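Local coordinates for protein beta-methylmalyl-CoA dehydratase (Chloroflexus aurantiacus, PDB 4E3E) that catalyses the reversible dehydration of (2R,3S)-beta-methylmalyl-CoA to mesaconyl-CoA in the glyoxylate assimilation cycle, at residues T288-S293 against K318-H323; N281-G286 against A337-F342. One frame throughout, in Å; residues are numbered along the deposited sequence.

Interaction 1 (T288-S293 against K318-H323); sequences TIYAWS and KDRPCH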
loop_
_atom_site.group_PDB
_atom_site.type_symbol
_atom_site.label_atom_id
_atom_site.label_comp_id
_atom_site.label_asym_id
_atom_site.label_seq_id
_atom_site.Cartn_x
_atom_site.Cartn_y
_atom_site.Cartn_z
ATOM N N THR A 288 -9.376 8.302 -17.123
ATOM C CA THR A 288 -8.881 6.964 -17.520
ATOM C C THR A 288 -7.718 7.073 -18.509
ATOM O O THR A 288 -7.865 7.654 -19.583
ATOM C CB THR A 288 -10.027 6.118 -18.102
ATOM O OG1 THR A 288 -11.094 6.086 -17.149
ATOM C CG2 THR A 288 -9.578 4.688 -18.413
ATOM N N ILE A 289 -6.570 6.493 -18.147
ATOM C CA ILE A 289 -5.361 6.640 -18.932
ATOM C C ILE A 289 -5.209 5.459 -19.897
ATOM O O ILE A 289 -5.311 4.286 -19.485
ATOM C CB ILE A 289 -4.093 6.707 -18.031
ATOM C CG1 ILE A 289 -4.163 7.896 -17.042
ATOM C CG2 ILE A 289 -2.835 6.789 -18.886
ATOM C CD1 ILE A 289 -4.560 9.245 -17.673
ATOM N N TYR A 290 -4.963 5.785 -21.169
ATOM C CA TYR A 290 -4.619 4.811 -22.205
ATOM C C TYR A 290 -3.255 5.172 -22.759
ATOM O O TYR A 290 -2.778 6.289 -22.561
ATOM C CB TYR A 290 -5.598 4.912 -23.355
ATOM C CG TYR A 290 -7.008 4.521 -23.038
ATOM C CD1 TYR A 290 -7.917 5.452 -22.516
ATOM C CD2 TYR A 290 -7.457 3.228 -23.311
ATOM C CE1 TYR A 290 -9.235 5.096 -22.257
ATOM C CE2 TYR A 290 -8.769 2.860 -23.059
ATOM C CZ TYR A 290 -9.649 3.791 -22.529
ATOM O OH TYR A 290 -10.938 3.410 -22.289
ATOM N N ALA A 291 -2.630 4.246 -23.475
ATOM C CA ALA A 291 -1.310 4.506 -24.027
ATOM C C ALA A 291 -1.143 3.867 -25.403
ATOM O O ALA A 291 -1.764 2.838 -25.711
ATOM C CB ALA A 291 -0.220 4.017 -23.069
ATOM N N TRP A 292 -0.327 4.509 -26.230
ATOM C CA TRP A 292 0.183 3.891 -27.447
ATOM C C TRP A 292 1.634 4.252 -27.649
ATOM O O TRP A 292 2.109 5.276 -27.149
ATOM C CB TRP A 292 -0.680 4.248 -28.662
ATOM C CG TRP A 292 -0.635 5.705 -29.058
ATOM C CD1 TRP A 292 -1.469 6.741 -28.623
ATOM C CD2 TRP A 292 0.298 6.334 -29.993
ATOM N NE1 TRP A 292 -1.121 7.932 -29.219
ATOM C CE2 TRP A 292 -0.066 7.757 -30.047
ATOM C CE3 TRP A 292 1.366 5.878 -30.760
ATOM C CZ2 TRP A 292 0.619 8.658 -30.843
ATOM C CZ3 TRP A 292 2.049 6.798 -31.566
ATOM C CH2 TRP A 292 1.684 8.154 -31.603
ATOM N N SER A 293 2.358 3.410 -28.371
ATOM C CA SER A 293 3.786 3.640 -28.589
ATOM C C SER A 293 4.180 3.595 -30.053
ATOM O O SER A 293 3.538 2.919 -30.861
ATOM C CB SER A 293 4.641 2.651 -27.790
ATOM O OG SER A 293 4.381 2.805 -26.401
ATOM N N LYS A 318 -6.094 10.588 -22.156
ATOM C CA LYS A 318 -7.167 10.356 -21.241
ATOM C C LYS A 318 -8.453 10.115 -21.973
ATOM O O LYS A 318 -8.766 10.802 -22.901
ATOM C CB LYS A 318 -7.326 11.473 -20.221
ATOM C CG LYS A 318 -7.534 12.850 -20.782
ATOM C CD LYS A 318 -8.178 13.756 -19.764
ATOM C CE LYS A 318 -7.141 14.643 -19.148
ATOM N NZ LYS A 318 -7.622 15.436 -18.013
ATOM N N ASP A 319 -9.165 9.096 -21.553
ATOM C CA ASP A 319 -10.471 8.828 -22.050
ATOM C C ASP A 319 -10.458 8.721 -23.554
ATOM O O ASP A 319 -11.272 9.309 -24.211
ATOM C CB ASP A 319 -11.433 9.905 -21.587
ATOM C CG ASP A 319 -11.507 10.019 -20.089
ATOM O OD1 ASP A 319 -11.109 9.120 -19.371
ATOM O OD2 ASP A 319 -11.979 11.036 -19.615
ATOM N N ARG A 320 -9.507 7.975 -24.077
ATOM C CA ARG A 320 -9.162 7.884 -25.507
ATOM C C ARG A 320 -10.240 8.349 -26.492
ATOM O O ARG A 320 -11.357 7.808 -26.508
ATOM C CB ARG A 320 -8.677 6.472 -25.871
ATOM C CG ARG A 320 -9.764 5.480 -26.262
ATOM C CD ARG A 320 -9.163 4.386 -27.125
ATOM N NE ARG A 320 -7.998 4.881 -27.856
ATOM C CZ ARG A 320 -7.234 4.130 -28.642
ATOM N NH1 ARG A 320 -7.514 2.843 -28.804
ATOM N NH2 ARG A 320 -6.189 4.664 -29.266
ATOM N N PRO A 321 -9.906 9.353 -27.332
ATOM C CA PRO A 321 -10.853 9.852 -28.336
ATOM C C PRO A 321 -11.032 8.885 -29.520
ATOM O O PRO A 321 -10.428 7.800 -29.531
ATOM C CB PRO A 321 -10.218 11.175 -28.789
ATOM C CG PRO A 321 -8.761 10.988 -28.564
ATOM C CD PRO A 321 -8.636 10.112 -27.345
ATOM N N CYS A 322 -11.864 9.253 -30.475
ATOM C CA CYS A 322 -12.140 8.392 -31.617
ATOM C C CYS A 322 -11.014 8.083 -32.651
ATOM O O CYS A 322 -10.793 6.925 -32.954
ATOM C CB CYS A 322 -13.436 8.878 -32.269
ATOM S SG CYS A 322 -14.626 9.529 -31.064
ATOM N N HIS A 323 -10.266 9.079 -33.128
ATOM C CA HIS A 323 -9.080 8.867 -33.965
ATOM C C HIS A 323 -7.995 8.120 -33.233
ATOM O O HIS A 323 -7.632 8.474 -32.106
ATOM C CB HIS A 323 -8.556 10.208 -34.485
ATOM C CG HIS A 323 -8.414 11.266 -33.409
ATOM N ND1 HIS A 323 -9.464 11.976 -32.943
ATOM C CD2 HIS A 323 -7.294 11.713 -32.704
ATOM C CE1 HIS A 323 -9.041 12.831 -31.992
ATOM N NE2 HIS A 323 -7.712 12.672 -31.847
HETATM O O HOH W 1 -12.516 8.142 -17.034
#
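T288 and D319 meet through two hydrogen bonds where the end of one strand lies beside the start of the other. D319 N gives a nearly straight bond to T288 O (2.8 Å, 169° at the hydrogen). In return T288 N donates to D319 OD1 at 3.0 Å, reaching the syn side of the carboxylate somewhat out of its plane. Next to it, I289 and K318 form an antiparallel non-hydrogen-bonded pair, with T288 O also receiving the CA-H of K318. D319 would continue the ladder, but its backbone takes a left-handed conformation and the carboxylate supplies the acceptor for T288 N. With CG anti to the carbonyl carbon (chi1 -59°), the carboxylate stays beside its own backbone N and can serve the same partner. A water extends the polar group, donating to D319 OD1 at 2.9 Å and lying next to T288 OG1.

The nonpolar contact belongs to Y290 and R320. R320 CB sits over one face of the Y290 ring, toward its rim, in a CH-pi contact 3.9 Å from the centroid and 22° off the normal. D319 N approaches the ring edge in plane, while Y290 CD1 lies 3.4 Å from R320 N, so the turning backbone passes the edge of the ring and sets R320 CB over its face. In one of its two conformers the arginine chain runs on to a salt bridge with D206.

This contact lies on a border between subunits: Y290 OH bonds N234 ND2 of the second subunit, and T288 OG1 meets H236 N of that subunit as well as T212 of its own. Strand 288-300 runs between strands 307-318 and 204-212 of the antiparallel sheet, and on the face away from Y290, I289 and A291 pack against helix 250-265.

Interaction 2 (N281-G286 against A337-F342); sequences NPSFAG and AVVLDF
N281 reaches across to V338 with its side-chain amide, ND2 donating to V338 O at 2.8 Å. The bond is fairly straight (160° at the hydrogen) and the acceptor lies close to the plane of the amide, although the donor is tilted from the carbonyl plane of V338. Because CG stands anti to the carbonyl carbon of N281 (chi1 -72°), the amide is set on the side of the backbone N, where ND2 meets V338 O. A second donor, T280 OG1, also bonds V338 O, so two neighbouring loop residues hold this one carbonyl. With an alanine at N281, V338 O would probably keep T280 OG1 but lose the amide donor, leaving the loop less firmly tied to the strand.

Packing is closest round V339. S283 OG fits against the branch point of the valine, 3.5 Å from V339 CB, and lies within van der Waals range of both methyls, V339 CG1 at 3.6 Å and V339 CG2 at 3.7 Å. On the same residue N281 O comes within 3.6 Å of V339 CB. V339 belongs to a classic beta bulge: it and L340 both face A316 on strand 307-318, an irregularity at the start of strand 338-349 in the antiparallel sheet of this hotdog-family protein. Helix 250-265 covers this part, with I253 touching both S283 and V339.

Toward the partly exposed side the contact thins. The ring of P282 turns away from the strand, and P282 O alone of that residue comes near V339 CG1, at 3.9 Å. The P282 ring packs on F243 instead and lies about 9 Å, side chain to side chain, from A86, which probably binds substrate, as inferred from related enzymes.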
loop_
_atom_site.group_PDB
_atom_site.type_symbol
_atom_site.label_atom_id
_atom_site.label_comp_id
_atom_site.label_asym_id
_atom_site.label_seq_id
_atom_site.Cartn_x
_atom_site.Cartn_y
_atom_site.Cartn_z
ATOM N N ASN A 281 -0.819 17.937 -20.942
ATOM C CA ASN A 281 -2.028 18.420 -20.282
ATOM C C ASN A 281 -2.073 17.789 -18.895
ATOM O O ASN A 281 -1.480 16.720 -18.691
ATOM C CB ASN A 281 -3.292 18.065 -21.092
ATOM C CG ASN A 281 -3.424 18.893 -22.356
ATOM O OD1 ASN A 281 -3.633 20.105 -22.297
ATOM N ND2 ASN A 281 -3.305 18.246 -23.508
ATOM N N PRO A 282 -2.748 18.450 -17.934
ATOM C CA PRO A 282 -2.840 17.913 -16.577
ATOM C C PRO A 282 -3.762 16.683 -16.535
ATOM O O PRO A 282 -4.656 16.538 -17.364
ATOM C CB PRO A 282 -3.440 19.087 -15.781
ATOM C CG PRO A 282 -4.275 19.809 -16.785
ATOM C CD PRO A 282 -3.522 19.705 -18.084
ATOM N N SER A 283 -3.520 15.809 -15.575
ATOM C CA SER A 283 -4.294 14.595 -15.366
ATOM C C SER A 283 -4.894 14.682 -13.975
ATOM O O SER A 283 -4.290 15.283 -13.074
ATOM C CB SER A 283 -3.352 13.383 -15.398
ATOM O OG SER A 283 -2.917 13.109 -16.715
ATOM N N PHE A 284 -6.062 14.066 -13.789
ATOM C CA PHE A 284 -6.834 14.206 -12.558
ATOM C C PHE A 284 -7.420 12.862 -12.173
ATOM O O PHE A 284 -7.594 12.006 -13.042
ATOM C CB PHE A 284 -7.976 15.189 -12.796
ATOM C CG PHE A 284 -7.519 16.528 -13.301
ATOM C CD1 PHE A 284 -6.971 17.463 -12.432
ATOM C CD2 PHE A 284 -7.626 16.850 -14.656
ATOM C CE1 PHE A 284 -6.544 18.701 -12.895
ATOM C CE2 PHE A 284 -7.195 18.082 -15.130
ATOM C CZ PHE A 284 -6.658 19.014 -14.240
ATOM N N ALA A 285 -7.707 12.667 -10.877
ATOM C CA ALA A 285 -8.441 11.477 -10.419
ATOM C C ALA A 285 -9.738 11.425 -11.185
ATOM O O ALA A 285 -10.334 12.479 -11.434
ATOM C CB ALA A 285 -8.714 11.548 -8.928
ATOM N N GLY A 286 -10.149 10.226 -11.607
ATOM C CA GLY A 286 -11.336 10.101 -12.458
ATOM C C GLY A 286 -11.042 10.033 -13.954
ATOM O O GLY A 286 -11.907 9.652 -14.756
ATOM N N ALA A 337 -6.589 15.602 -25.710
ATOM C CA ALA A 337 -6.659 14.330 -24.982
ATOM C C ALA A 337 -5.293 13.796 -24.536
ATOM O O ALA A 337 -5.224 12.922 -23.657
ATOM C CB ALA A 337 -7.394 13.283 -25.816
ATOM N N VAL A 338 -4.214 14.316 -25.126
ATOM C CA VAL A 338 -2.862 13.822 -24.833
ATOM C C VAL A 338 -2.297 14.453 -23.549
ATOM O O VAL A 338 -2.252 15.691 -23.420
ATOM C CB VAL A 338 -1.892 14.063 -26.017
ATOM C CG1 VAL A 338 -0.470 13.656 -25.639
ATOM C CG2 VAL A 338 -2.347 13.298 -27.253
ATOM N N VAL A 339 -1.837 13.605 -22.622
ATOM C CA VAL A 339 -1.347 14.071 -21.315
ATOM C C VAL A 339 0.147 13.840 -21.135
ATOM O O VAL A 339 0.780 14.474 -20.279
ATOM C CB VAL A 339 -2.135 13.461 -20.118
ATOM C CG1 VAL A 339 -3.599 13.944 -20.125
ATOM C CG2 VAL A 339 -2.017 11.931 -20.086
ATOM N N LEU A 340 0.704 12.950 -21.952
ATOM C CA LEU A 340 2.115 12.583 -21.832
ATOM C C LEU A 340 2.693 12.290 -23.201
ATOM O O LEU A 340 2.090 11.551 -23.977
ATOM C CB LEU A 340 2.267 11.337 -20.973
ATOM C CG LEU A 340 3.727 10.892 -20.782
ATOM C CD1 LEU A 340 4.463 11.921 -19.923
ATOM C CD2 LEU A 340 3.813 9.480 -20.191
ATOM N N ASP A 341 3.850 12.877 -23.493
ATOM C CA ASP A 341 4.647 12.510 -24.656
ATOM C C ASP A 341 6.021 12.129 -24.120
ATOM O O ASP A 341 6.805 13.001 -23.757
ATOM C CB ASP A 341 4.734 13.693 -25.633
ATOM C CG ASP A 341 5.547 13.375 -26.883
ATOM O OD1 ASP A 341 6.101 12.248 -26.989
ATOM O OD2 ASP A 341 5.646 14.263 -27.755
ATOM N N PHE A 342 6.305 10.831 -24.069
ATOM C CA PHE A 342 7.463 10.300 -23.336
ATOM C C PHE A 342 8.373 9.564 -24.312
ATOM O O PHE A 342 7.934 8.634 -24.980
ATOM C CB PHE A 342 6.963 9.356 -22.218
ATOM C CG PHE A 342 8.047 8.829 -21.298
ATOM C CD1 PHE A 342 8.873 9.693 -20.581
ATOM C CD2 PHE A 342 8.203 7.446 -21.105
ATOM C CE1 PHE A 342 9.863 9.189 -19.726
ATOM C CE2 PHE A 342 9.190 6.937 -20.247
ATOM C CZ PHE A 342 10.017 7.817 -19.563
#

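Interactions 1 and 2 lie about 10 Å apart, centre to centre, and both bear on strand 307-318: the first where that strand runs out into its loop, the second through the bulge facing A316. K318 joins them directly. Its backbone N probably bonds A337 O, and its NZ, in a salt bridge with D287, probably also bonds P282 O. Interaction 2 is the more buried, made within one subunit by a loop amide and a valine under a helix. Interaction 1, farther from the chain centre, is richer in charged and water-mediated bonds and borders the second subunit. P321 also packs on A337.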